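Local coordinates for glycosyl hydrolase (Bacteroides ovatus, PDB 3QC2), which is a glycosyl hydrolase-type protein of a carbohydrate-active clan with a five-bladed beta-propeller fold, its precise function undescribed, at residues P12-G17 with G260-Y265; F37-T42 with L115-G120; L133-Y138 with D217-W222; A280-A285 with G317-G322. All coordinates share one frame; numbering follows the deposited sequence.

Contact 1: residues P12-G17 with G260-Y265; sequences PDWAFG and GIVLLY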
# COMPACT_ATOMS: atom_id res chain seq x y z
N PRO A 12 -20.85 -0.39 7.76
CA PRO A 12 -21.20 0.43 8.92
C PRO A 12 -20.91 1.91 8.58
O PRO A 12 -20.11 2.20 7.66
CB PRO A 12 -20.26 -0.09 10.01
CG PRO A 12 -19.11 -0.64 9.29
CD PRO A 12 -19.64 -1.19 8.00
N ASP A 13 -21.54 2.84 9.32
CA ASP A 13 -21.42 4.30 9.03
C ASP A 13 -20.00 4.90 9.19
O ASP A 13 -19.77 6.03 8.77
CB ASP A 13 -22.45 5.12 9.85
CG ASP A 13 -22.22 5.04 11.37
OD1 ASP A 13 -21.19 4.46 11.82
OD2 ASP A 13 -23.09 5.56 12.13
N TRP A 14 -19.07 4.16 9.79
CA TRP A 14 -17.67 4.65 9.95
C TRP A 14 -16.74 4.30 8.77
O TRP A 14 -15.72 4.94 8.56
CB TRP A 14 -17.06 4.14 11.26
CG TRP A 14 -17.03 2.64 11.38
CD1 TRP A 14 -17.94 1.85 12.05
CD2 TRP A 14 -16.06 1.75 10.83
NE1 TRP A 14 -17.58 0.52 11.94
CE2 TRP A 14 -16.43 0.43 11.20
CE3 TRP A 14 -14.90 1.93 10.07
CZ2 TRP A 14 -15.69 -0.68 10.83
CZ3 TRP A 14 -14.18 0.82 9.70
CH2 TRP A 14 -14.57 -0.47 10.07
N ALA A 15 -17.10 3.27 8.00
CA ALA A 15 -16.27 2.78 6.89
C ALA A 15 -16.40 3.61 5.60
O ALA A 15 -17.39 4.27 5.38
CB ALA A 15 -16.61 1.30 6.60
N PHE A 16 -15.35 3.55 4.78
CA PHE A 16 -15.33 4.20 3.46
C PHE A 16 -15.92 3.22 2.47
O PHE A 16 -15.62 2.02 2.53
CB PHE A 16 -13.89 4.53 3.02
CG PHE A 16 -13.24 5.64 3.80
CD1 PHE A 16 -12.72 5.41 5.07
CD2 PHE A 16 -13.11 6.91 3.25
CE1 PHE A 16 -12.11 6.44 5.79
CE2 PHE A 16 -12.49 7.94 3.96
CZ PHE A 16 -12.00 7.71 5.23
N GLY A 17 -16.74 3.72 1.55
CA GLY A 17 -17.31 2.86 0.51
C GLY A 17 -18.76 3.15 0.19
O GLY A 17 -19.44 3.84 0.94
N GLY A 260 -13.43 7.95 14.37
CA GLY A 260 -12.23 7.17 14.77
C GLY A 260 -11.19 7.06 13.64
O GLY A 260 -11.37 7.63 12.55
N ILE A 261 -10.11 6.32 13.90
CA ILE A 261 -9.03 6.13 12.92
C ILE A 261 -9.32 4.87 12.11
O ILE A 261 -9.45 3.77 12.67
CB ILE A 261 -7.66 5.98 13.60
CG1 ILE A 261 -7.31 7.24 14.39
CG2 ILE A 261 -6.58 5.70 12.57
CD1 ILE A 261 -6.06 7.11 15.24
N VAL A 262 -9.41 5.02 10.78
CA VAL A 262 -9.69 3.91 9.91
C VAL A 262 -8.45 3.44 9.15
O VAL A 262 -7.79 4.23 8.46
CB VAL A 262 -10.76 4.26 8.88
CG1 VAL A 262 -11.03 3.07 7.96
CG2 VAL A 262 -12.03 4.70 9.56
N LEU A 263 -8.14 2.15 9.28
CA LEU A 263 -7.03 1.52 8.54
C LEU A 263 -7.66 0.60 7.49
O LEU A 263 -8.37 -0.35 7.84
CB LEU A 263 -6.16 0.69 9.47
CG LEU A 263 -4.99 -0.13 8.86
CD1 LEU A 263 -3.90 0.77 8.26
CD2 LEU A 263 -4.41 -1.03 9.90
N LEU A 264 -7.43 0.90 6.22
CA LEU A 264 -7.93 0.05 5.14
C LEU A 264 -6.80 -0.91 4.92
O LEU A 264 -5.66 -0.48 4.77
CB LEU A 264 -8.26 0.84 3.89
CG LEU A 264 -9.33 1.93 4.09
CD1 LEU A 264 -8.73 3.15 4.75
CD2 LEU A 264 -9.97 2.31 2.77
N TYR A 265 -7.10 -2.21 4.92
CA TYR A 265 -6.05 -3.22 4.82
C TYR A 265 -6.39 -4.37 3.88
O TYR A 265 -7.51 -4.47 3.36
CB TYR A 265 -5.72 -3.74 6.24
CG TYR A 265 -6.81 -4.60 6.87
CD1 TYR A 265 -7.88 -4.03 7.53
CD2 TYR A 265 -6.74 -5.98 6.83
CE1 TYR A 265 -8.87 -4.82 8.12
CE2 TYR A 265 -7.69 -6.77 7.40
CZ TYR A 265 -8.77 -6.19 8.05
OH TYR A 265 -9.73 -6.99 8.62
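Val262 meets two aromatic residues of the 12-17 loop, giving each a different part of its branched side chain. Its CG2 lies 4.0 Å from Trp14 CE3, at the edge of the indole and close to the ring plane. The same methyl also lies 3.8 Å from Trp14 O, so it touches both backbone and side chain of one residue. Phe16 is met by CB and the other methyl: Val262 CB is 4.0 Å from Phe16 CE1, again at a ring edge, and Val262 CG1 is 4.1 Å from Phe16 CD1. Valine can serve both rings because CG1 stands anti to its backbone N (chi1 179°) while CG2 is turned toward the N side.

Trp14 sits within a type I turn from Pro12 to Ala15, closed by Ala15 N bonding to Pro12 O at 3.2 Å. Its CG is wedged between its own N and carbonyl carbon (chi1 58°), which folds the indole back over the turn. Pro12 CG and Ala15 CB lie over one ring face, toward its rim, while Val262 CG2 comes to the edge. Phe16 is buried, and its ring also makes an edge-to-face contact with Trp336, while Gln287 NE2 hydrogen-bonds to Phe16 O. A bound PEG molecule lies about 4 Å from the Phe16 side chain.

Strand 260-268 belongs to a propeller sheet, and the N-terminal loop is laid against its side chains. With no hydrogen bond across the two segments, contact between them is mainly apolar, consistent with van der Waals fit of two ring edges to a beta-branched residue.

Contact 2: residues F37-T42 with L115-G120; sequences FYCPLT and LEWPGG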
# COMPACT_ATOMS: atom_id res chain seq x y z
N PHE A 37 15.38 1.36 -19.80
CA PHE A 37 16.05 2.11 -18.74
C PHE A 37 17.47 1.57 -18.53
O PHE A 37 17.67 0.35 -18.50
CB PHE A 37 15.24 2.01 -17.44
CG PHE A 37 16.02 2.32 -16.18
CD1 PHE A 37 16.47 3.61 -15.93
CD2 PHE A 37 16.25 1.33 -15.23
CE1 PHE A 37 17.17 3.90 -14.75
CE2 PHE A 37 16.96 1.62 -14.05
CZ PHE A 37 17.42 2.90 -13.82
N TYR A 38 18.46 2.47 -18.42
CA TYR A 38 19.83 2.05 -18.16
C TYR A 38 20.03 1.85 -16.65
O TYR A 38 20.15 2.83 -15.88
CB TYR A 38 20.85 3.06 -18.68
CG TYR A 38 22.28 2.58 -18.50
CD1 TYR A 38 22.89 1.77 -19.47
CD2 TYR A 38 23.02 2.91 -17.36
CE1 TYR A 38 24.20 1.31 -19.30
CE2 TYR A 38 24.33 2.46 -17.19
CZ TYR A 38 24.91 1.66 -18.16
OH TYR A 38 26.20 1.21 -17.99
N CYS A 39 20.05 0.58 -16.23
CA CYS A 39 20.23 0.23 -14.83
C CYS A 39 21.71 0.37 -14.47
O CYS A 39 22.56 -0.32 -15.04
CB CYS A 39 19.76 -1.19 -14.57
SG CYS A 39 20.00 -1.73 -12.89
N PRO A 40 22.03 1.27 -13.51
CA PRO A 40 23.42 1.51 -13.12
C PRO A 40 24.11 0.30 -12.45
O PRO A 40 25.35 0.22 -12.47
CB PRO A 40 23.32 2.69 -12.14
CG PRO A 40 21.95 2.63 -11.61
CD PRO A 40 21.09 2.06 -12.69
N LEU A 41 23.32 -0.61 -11.87
CA LEU A 41 23.86 -1.81 -11.23
C LEU A 41 24.04 -2.95 -12.24
O LEU A 41 25.02 -3.68 -12.18
CB LEU A 41 22.97 -2.26 -10.06
CG LEU A 41 22.88 -1.28 -8.88
CD1 LEU A 41 21.96 -1.83 -7.80
CD2 LEU A 41 24.27 -1.01 -8.30
N THR A 42 23.08 -3.10 -13.16
CA THR A 42 23.17 -4.13 -14.21
C THR A 42 24.19 -3.71 -15.30
O THR A 42 24.75 -4.56 -15.98
CB THR A 42 21.80 -4.38 -14.89
OG1 THR A 42 20.79 -4.54 -13.90
CG2 THR A 42 21.85 -5.62 -15.78
N LEU A 115 20.96 -3.79 0.69
CA LEU A 115 19.59 -4.05 1.17
C LEU A 115 18.57 -4.09 0.05
O LEU A 115 17.52 -4.73 0.19
CB LEU A 115 19.17 -2.97 2.17
CG LEU A 115 20.10 -2.71 3.34
CD1 LEU A 115 19.48 -1.66 4.28
CD2 LEU A 115 20.42 -4.00 4.10
N GLU A 116 18.88 -3.44 -1.08
CA GLU A 116 17.94 -3.32 -2.21
C GLU A 116 18.27 -4.11 -3.48
O GLU A 116 17.46 -4.12 -4.41
CB GLU A 116 17.78 -1.84 -2.57
CG GLU A 116 17.21 -1.02 -1.43
CD GLU A 116 17.08 0.46 -1.74
OE1 GLU A 116 17.49 0.91 -2.85
OE2 GLU A 116 16.57 1.17 -0.87
N TRP A 117 19.43 -4.76 -3.54
CA TRP A 117 19.80 -5.50 -4.76
C TRP A 117 19.82 -7.01 -4.48
O TRP A 117 20.38 -7.44 -3.46
CB TRP A 117 21.16 -5.03 -5.27
CG TRP A 117 21.51 -5.60 -6.61
CD1 TRP A 117 22.46 -6.56 -6.89
CD2 TRP A 117 20.91 -5.27 -7.86
NE1 TRP A 117 22.48 -6.83 -8.24
CE2 TRP A 117 21.53 -6.05 -8.85
CE3 TRP A 117 19.89 -4.37 -8.24
CZ2 TRP A 117 21.18 -5.97 -10.19
CZ3 TRP A 117 19.54 -4.29 -9.58
CH2 TRP A 117 20.19 -5.09 -10.54
N PRO A 118 19.25 -7.84 -5.40
CA PRO A 118 18.60 -7.54 -6.68
C PRO A 118 17.04 -7.50 -6.67
O PRO A 118 16.43 -7.43 -7.74
CB PRO A 118 19.08 -8.69 -7.57
CG PRO A 118 19.15 -9.87 -6.64
CD PRO A 118 19.39 -9.30 -5.22
N GLY A 119 16.42 -7.55 -5.50
CA GLY A 119 14.95 -7.52 -5.40
C GLY A 119 14.36 -6.14 -5.70
O GLY A 119 13.22 -6.03 -6.18
N GLY A 120 15.12 -5.09 -5.39
CA GLY A 120 14.70 -3.74 -5.67
C GLY A 120 13.88 -3.10 -4.57
O GLY A 120 13.98 -3.48 -3.39
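The indole of Trp117 is sandwiched: Leu41 lies on one face and Pro118 on the other. Leu41 CB stands 3.9 Å from the centroid of the six-membered ring and only 6° off its normal, a well-centred CH-pi contact. Leu41 CD1 runs on over the same face toward the rim, reaching Trp117 CE3 at a tight 3.3 Å. On the opposite face Pro118 CB sits over the ring centre, 3.7 Å from the plane; the peptide bond before this proline is cis, a form that lets a proline ring stack on the preceding aromatic side chain. At the edge, Thr42 OG1 lies near the ring plane, 3.5 Å from Trp117 CH2. Cys39 SG approaches Trp117 CH2 obliquely, a sulfur-aromatic contact at 4.1 Å.

The indole reaches this site because its CG is anti to the backbone N (chi1 -172°), extending the ring away from the end of helix 113-116. Across from it the chain takes up helical backbone angles from Pro40 to Thr42, and Thr42 N donates a fairly straight bond to Cys39 SG at 3.4 Å. That bond ties Thr42 back to Cys39, keeping both near the ring with Leu41. Pro107 and Arg85 also pack on Trp117.

The contact joins the segment at strand 37-39 to the connection between helix 113-116 and propeller strand 120-128. Tryptophan suits this place by offering a broad face to leucine and a C-H edge to the threonine oxygen, with the sulfur oblique to the ring. The contact therefore probably depends on dispersion and weak ring electrostatics.

Contact 3: residues L133-Y138 with D217-W222; sequences LYVMMY and DDLIHW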
# COMPACT_ATOMS: atom_id res chain seq x y z
N LEU A 133 6.27 17.82 2.41
CA LEU A 133 7.33 16.80 2.43
C LEU A 133 6.66 15.45 2.24
O LEU A 133 5.87 15.02 3.09
CB LEU A 133 8.12 16.81 3.75
CG LEU A 133 9.29 15.79 3.83
CD1 LEU A 133 10.37 16.11 2.80
CD2 LEU A 133 9.90 15.74 5.23
N TYR A 134 6.94 14.80 1.12
CA TYR A 134 6.38 13.48 0.83
C TYR A 134 7.25 12.43 1.50
O TYR A 134 8.48 12.46 1.36
CB TYR A 134 6.29 13.25 -0.67
CG TYR A 134 5.29 14.16 -1.32
CD1 TYR A 134 5.67 15.40 -1.81
CD2 TYR A 134 3.95 13.80 -1.41
CE1 TYR A 134 4.75 16.26 -2.40
CE2 TYR A 134 3.02 14.66 -2.00
CZ TYR A 134 3.43 15.88 -2.49
OH TYR A 134 2.51 16.74 -3.06
N VAL A 135 6.60 11.53 2.24
CA VAL A 135 7.29 10.46 2.95
C VAL A 135 6.84 9.11 2.38
O VAL A 135 5.64 8.76 2.44
CB VAL A 135 6.98 10.51 4.46
CG1 VAL A 135 7.72 9.38 5.21
CG2 VAL A 135 7.36 11.88 5.04
N MSE A 136 7.79 8.36 1.84
CA MSE A 136 7.51 7.06 1.27
C MSE A 136 7.96 5.93 2.15
O MSE A 136 9.12 5.87 2.55
CB MSE A 136 8.20 6.91 -0.08
CG MSE A 136 8.17 5.47 -0.63
SE MSE A 136 9.08 5.31 -2.31
CE MSE A 136 7.83 6.25 -3.35
N MSE A 137 7.03 5.03 2.44
CA MSE A 137 7.32 3.81 3.17
C MSE A 137 7.30 2.72 2.11
O MSE A 137 6.29 2.54 1.43
CB MSE A 137 6.24 3.53 4.20
CG MSE A 137 6.10 4.61 5.29
SE MSE A 137 7.70 4.79 6.39
CE MSE A 137 7.91 3.03 6.93
N TYR A 138 8.42 2.01 1.95
CA TYR A 138 8.51 0.93 0.94
C TYR A 138 9.34 -0.22 1.45
O TYR A 138 9.98 -0.12 2.49
CB TYR A 138 9.13 1.46 -0.34
CG TYR A 138 10.60 1.79 -0.23
CD1 TYR A 138 11.03 2.99 0.36
CD2 TYR A 138 11.57 0.93 -0.74
CE1 TYR A 138 12.40 3.31 0.44
CE2 TYR A 138 12.96 1.24 -0.66
CZ TYR A 138 13.35 2.43 -0.06
OH TYR A 138 14.68 2.74 0.02
N ASP A 217 9.57 10.88 15.88
CA ASP A 217 9.67 12.31 16.15
C ASP A 217 10.00 13.10 14.88
O ASP A 217 9.74 14.29 14.81
CB ASP A 217 10.76 12.57 17.20
CG ASP A 217 10.38 12.04 18.57
OD1 ASP A 217 9.28 12.39 19.06
OD2 ASP A 217 11.20 11.30 19.16
N ASP A 218 10.55 12.41 13.87
CA ASP A 218 11.02 13.07 12.63
C ASP A 218 10.57 12.40 11.30
O ASP A 218 11.05 12.78 10.24
CB ASP A 218 12.56 13.13 12.67
CG ASP A 218 13.21 11.73 12.79
OD1 ASP A 218 12.50 10.71 12.60
OD2 ASP A 218 14.42 11.66 13.08
N LEU A 219 9.69 11.41 11.37
CA LEU A 219 9.21 10.67 10.17
C LEU A 219 10.28 9.76 9.50
O LEU A 219 9.94 9.01 8.58
CB LEU A 219 8.60 11.64 9.11
CG LEU A 219 7.32 12.35 9.55
CD1 LEU A 219 6.98 13.52 8.65
CD2 LEU A 219 6.16 11.35 9.62
N ILE A 220 11.53 9.83 9.96
CA ILE A 220 12.64 9.03 9.39
C ILE A 220 12.97 7.83 10.26
O ILE A 220 12.98 6.70 9.80
CB ILE A 220 13.93 9.88 9.22
CG1 ILE A 220 13.65 11.13 8.37
CG2 ILE A 220 15.04 9.05 8.62
CD1 ILE A 220 12.98 10.84 7.04
N HIS A 221 13.26 8.09 11.53
CA HIS A 221 13.61 7.05 12.50
C HIS A 221 12.37 6.64 13.28
O HIS A 221 11.83 7.42 14.06
CB HIS A 221 14.70 7.54 13.44
CG HIS A 221 15.93 8.03 12.73
ND1 HIS A 221 16.11 9.35 12.39
CD2 HIS A 221 17.03 7.37 12.30
CE1 HIS A 221 17.28 9.49 11.78
NE2 HIS A 221 17.85 8.30 11.71
N TRP A 222 11.91 5.41 13.06
CA TRP A 222 10.70 4.90 13.71
C TRP A 222 11.02 3.93 14.81
O TRP A 222 11.99 3.17 14.73
CB TRP A 222 9.78 4.24 12.67
CG TRP A 222 9.20 5.22 11.73
CD1 TRP A 222 9.79 5.73 10.61
CD2 TRP A 222 7.92 5.83 11.83
NE1 TRP A 222 8.95 6.63 10.00
CE2 TRP A 222 7.79 6.71 10.72
CE3 TRP A 222 6.86 5.74 12.74
CZ2 TRP A 222 6.64 7.49 10.49
CZ3 TRP A 222 5.70 6.53 12.52
CH2 TRP A 222 5.60 7.38 11.40
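Val135, on strand 134-141, makes the first close contact with the 217-222 loop, its CG2 lying 4.0 Å from Leu219 CD1. The two side chains cross at about a right angle, methyl against methyl. The other branch, Val135 CG1, is 4.1 Å from Leu219 O. Two residues on, Met137, modelled as selenomethionine, bends back through chi1 -62° and chi2 -63°. This carries Met137 SE to 4.2 Å from Trp222 NE1, in an oblique Met-aromatic contact.

The loop that supplies these partners is held by its own bonds. Leu219 has a positive phi (69°), which helps the chain double back, and Trp222 NE1 makes a weak hydrogen bond to Leu219 O. Asp218 OD1 forms an Asx turn with Ile220 N and also accepts from His221 N, both from one face of the carboxylate. Asp218 OD2 takes a nearly straight bond from His221 ND1, 2.9 Å long and close to the imidazole plane.

The contact joins one propeller sheet to the connection between strands 212-216 and 222-224 of the next. Polar bonds within the loop probably hold its shape, while leucine and tryptophan meet the strand mainly through apolar and selenium-aromatic contacts.

Contact 4: residues A280-A285 with G317-G322; sequences ANVYAA and GQYVDG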
# COMPACT_ATOMS: atom_id res chain seq x y z
N ALA A 280 -8.98 -19.07 -2.08
CA ALA A 280 -7.90 -19.37 -1.19
C ALA A 280 -6.60 -18.70 -1.64
O ALA A 280 -6.34 -18.56 -2.83
CB ALA A 280 -7.70 -20.89 -1.11
N ASN A 281 -5.81 -18.25 -0.66
CA ASN A 281 -4.49 -17.66 -0.92
C ASN A 281 -4.47 -16.42 -1.80
O ASN A 281 -3.51 -16.19 -2.56
CB ASN A 281 -3.55 -18.74 -1.52
CG ASN A 281 -3.39 -19.93 -0.62
OD1 ASN A 281 -3.25 -19.79 0.60
ND2 ASN A 281 -3.38 -21.12 -1.21
N VAL A 282 -5.51 -15.60 -1.70
CA VAL A 282 -5.57 -14.34 -2.45
C VAL A 282 -6.09 -13.24 -1.55
O VAL A 282 -6.61 -13.51 -0.45
CB VAL A 282 -6.41 -14.46 -3.70
CG1 VAL A 282 -5.70 -15.39 -4.70
CG2 VAL A 282 -7.76 -14.96 -3.36
N TYR A 283 -5.96 -12.00 -2.02
CA TYR A 283 -6.32 -10.84 -1.23
C TYR A 283 -7.66 -10.22 -1.55
O TYR A 283 -8.06 -10.13 -2.71
CB TYR A 283 -5.25 -9.76 -1.39
CG TYR A 283 -3.89 -10.08 -0.82
CD1 TYR A 283 -3.59 -9.81 0.50
CD2 TYR A 283 -2.91 -10.62 -1.61
CE1 TYR A 283 -2.34 -10.08 1.03
CE2 TYR A 283 -1.65 -10.91 -1.09
CZ TYR A 283 -1.38 -10.63 0.22
OH TYR A 283 -0.14 -10.91 0.72
N ALA A 284 -8.33 -9.76 -0.49
CA ALA A 284 -9.57 -9.00 -0.57
C ALA A 284 -9.43 -7.93 0.52
O ALA A 284 -8.86 -8.18 1.59
CB ALA A 284 -10.77 -9.87 -0.36
N ALA A 285 -9.95 -6.74 0.23
CA ALA A 285 -9.76 -5.58 1.09
C ALA A 285 -10.76 -5.45 2.23
O ALA A 285 -11.96 -5.64 2.05
CB ALA A 285 -9.77 -4.30 0.23
N GLY A 317 -4.34 -15.54 -15.97
CA GLY A 317 -4.15 -16.99 -16.12
C GLY A 317 -3.52 -17.55 -14.83
O GLY A 317 -3.76 -18.69 -14.46
N GLN A 318 -2.70 -16.72 -14.17
CA GLN A 318 -2.04 -17.07 -12.92
C GLN A 318 -3.07 -17.10 -11.75
O GLN A 318 -3.06 -18.03 -10.93
CB GLN A 318 -0.92 -16.03 -12.63
CG GLN A 318 -0.01 -16.35 -11.43
CD GLN A 318 1.02 -15.22 -11.14
OE1 GLN A 318 0.90 -14.08 -11.65
NE2 GLN A 318 2.02 -15.53 -10.31
N TYR A 319 -3.94 -16.07 -11.70
CA TYR A 319 -5.00 -15.99 -10.69
C TYR A 319 -6.35 -15.98 -11.40
O TYR A 319 -6.90 -14.91 -11.72
CB TYR A 319 -4.86 -14.73 -9.83
CG TYR A 319 -3.52 -14.61 -9.14
CD1 TYR A 319 -3.23 -15.35 -7.99
CD2 TYR A 319 -2.55 -13.71 -9.61
CE1 TYR A 319 -2.00 -15.23 -7.35
CE2 TYR A 319 -1.33 -13.58 -8.98
CZ TYR A 319 -1.05 -14.33 -7.85
OH TYR A 319 0.16 -14.19 -7.23
N VAL A 320 -6.89 -17.19 -11.64
CA VAL A 320 -8.17 -17.38 -12.35
C VAL A 320 -9.34 -16.60 -11.73
O VAL A 320 -10.17 -16.04 -12.45
CB VAL A 320 -8.55 -18.89 -12.43
CG1 VAL A 320 -10.00 -19.08 -12.93
CG2 VAL A 320 -7.57 -19.61 -13.33
N ASP A 321 -9.40 -16.58 -10.39
CA ASP A 321 -10.47 -15.88 -9.66
C ASP A 321 -10.02 -14.50 -9.17
O ASP A 321 -10.72 -13.85 -8.39
CB ASP A 321 -10.95 -16.74 -8.49
CG ASP A 321 -11.52 -18.07 -8.96
OD1 ASP A 321 -12.30 -18.07 -9.94
OD2 ASP A 321 -11.19 -19.12 -8.34
N GLY A 322 -8.83 -14.07 -9.62
CA GLY A 322 -8.30 -12.76 -9.31
C GLY A 322 -7.83 -12.50 -7.90
O GLY A 322 -8.02 -13.30 -6.98
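A type I turn from Tyr319 to Gly322, closed by Gly322 N bonding to Tyr319 O at 3.0 Å, places both of its end residues against Val282, just before strand 283-290. Gly322 leaves the turn with phi 72°, a backbone angle that favours glycine, and its carbonyl oxygen, Gly322 O, is brought to 3.8 Å from Val282 CB. Both valine methyls gather round that oxygen too, Val282 CG1 at 3.9 Å from Gly322 O and CG2 at 4.0 Å. All three side-chain carbons of Val282 thus pack against the carbonyl oxygen.

The contact lies between consecutive blades of the beta-propeller: Val282 leads into a strand of one sheet, and the turn precedes strand 324-332 of the next. Thr323 OG1 hydrogen-bonds to Tyr283 N beside it.

One valine branch serves a second partner. Val282 CG1 stands anti to the carbonyl carbon (chi1 -68°), a placement that carries it also to Tyr319 CD1, 4.1 Å away and oblique to the ring. The two side chains slide past each other in opposite directions, and the touch falls on CD1, an ortho carbon close to the CB attachment. Gln318 CG lies over one face of that ring toward its rim, and Asp344 packs on the same tyrosine.

In the fold
Starting from the N terminus, the 12-17 loop opens contact 1, which closes only at strand 260-268 and so encloses most of the chain. Contacts 2 and 3 are nested within that long loop, one after the other: 37-42 returns to 115-120, then 133-138 to 217-222. They are linked by a probable hydrogen bond between Glu116 OE2 and Tyr138 OH, 2.6 Å long. Contact 4 follows contact 1 in series, and none of the four cross. Contacts 1 and 4 share a sheet through neighbouring strands 260-268 and 283-290, whereas contact 2 lies across the chain's centre from contact 1, about 38 Å between centres. Contacts 1 and 3 lay a loop against a propeller strand; contacts 2 and 4 join regions at strand or helix ends.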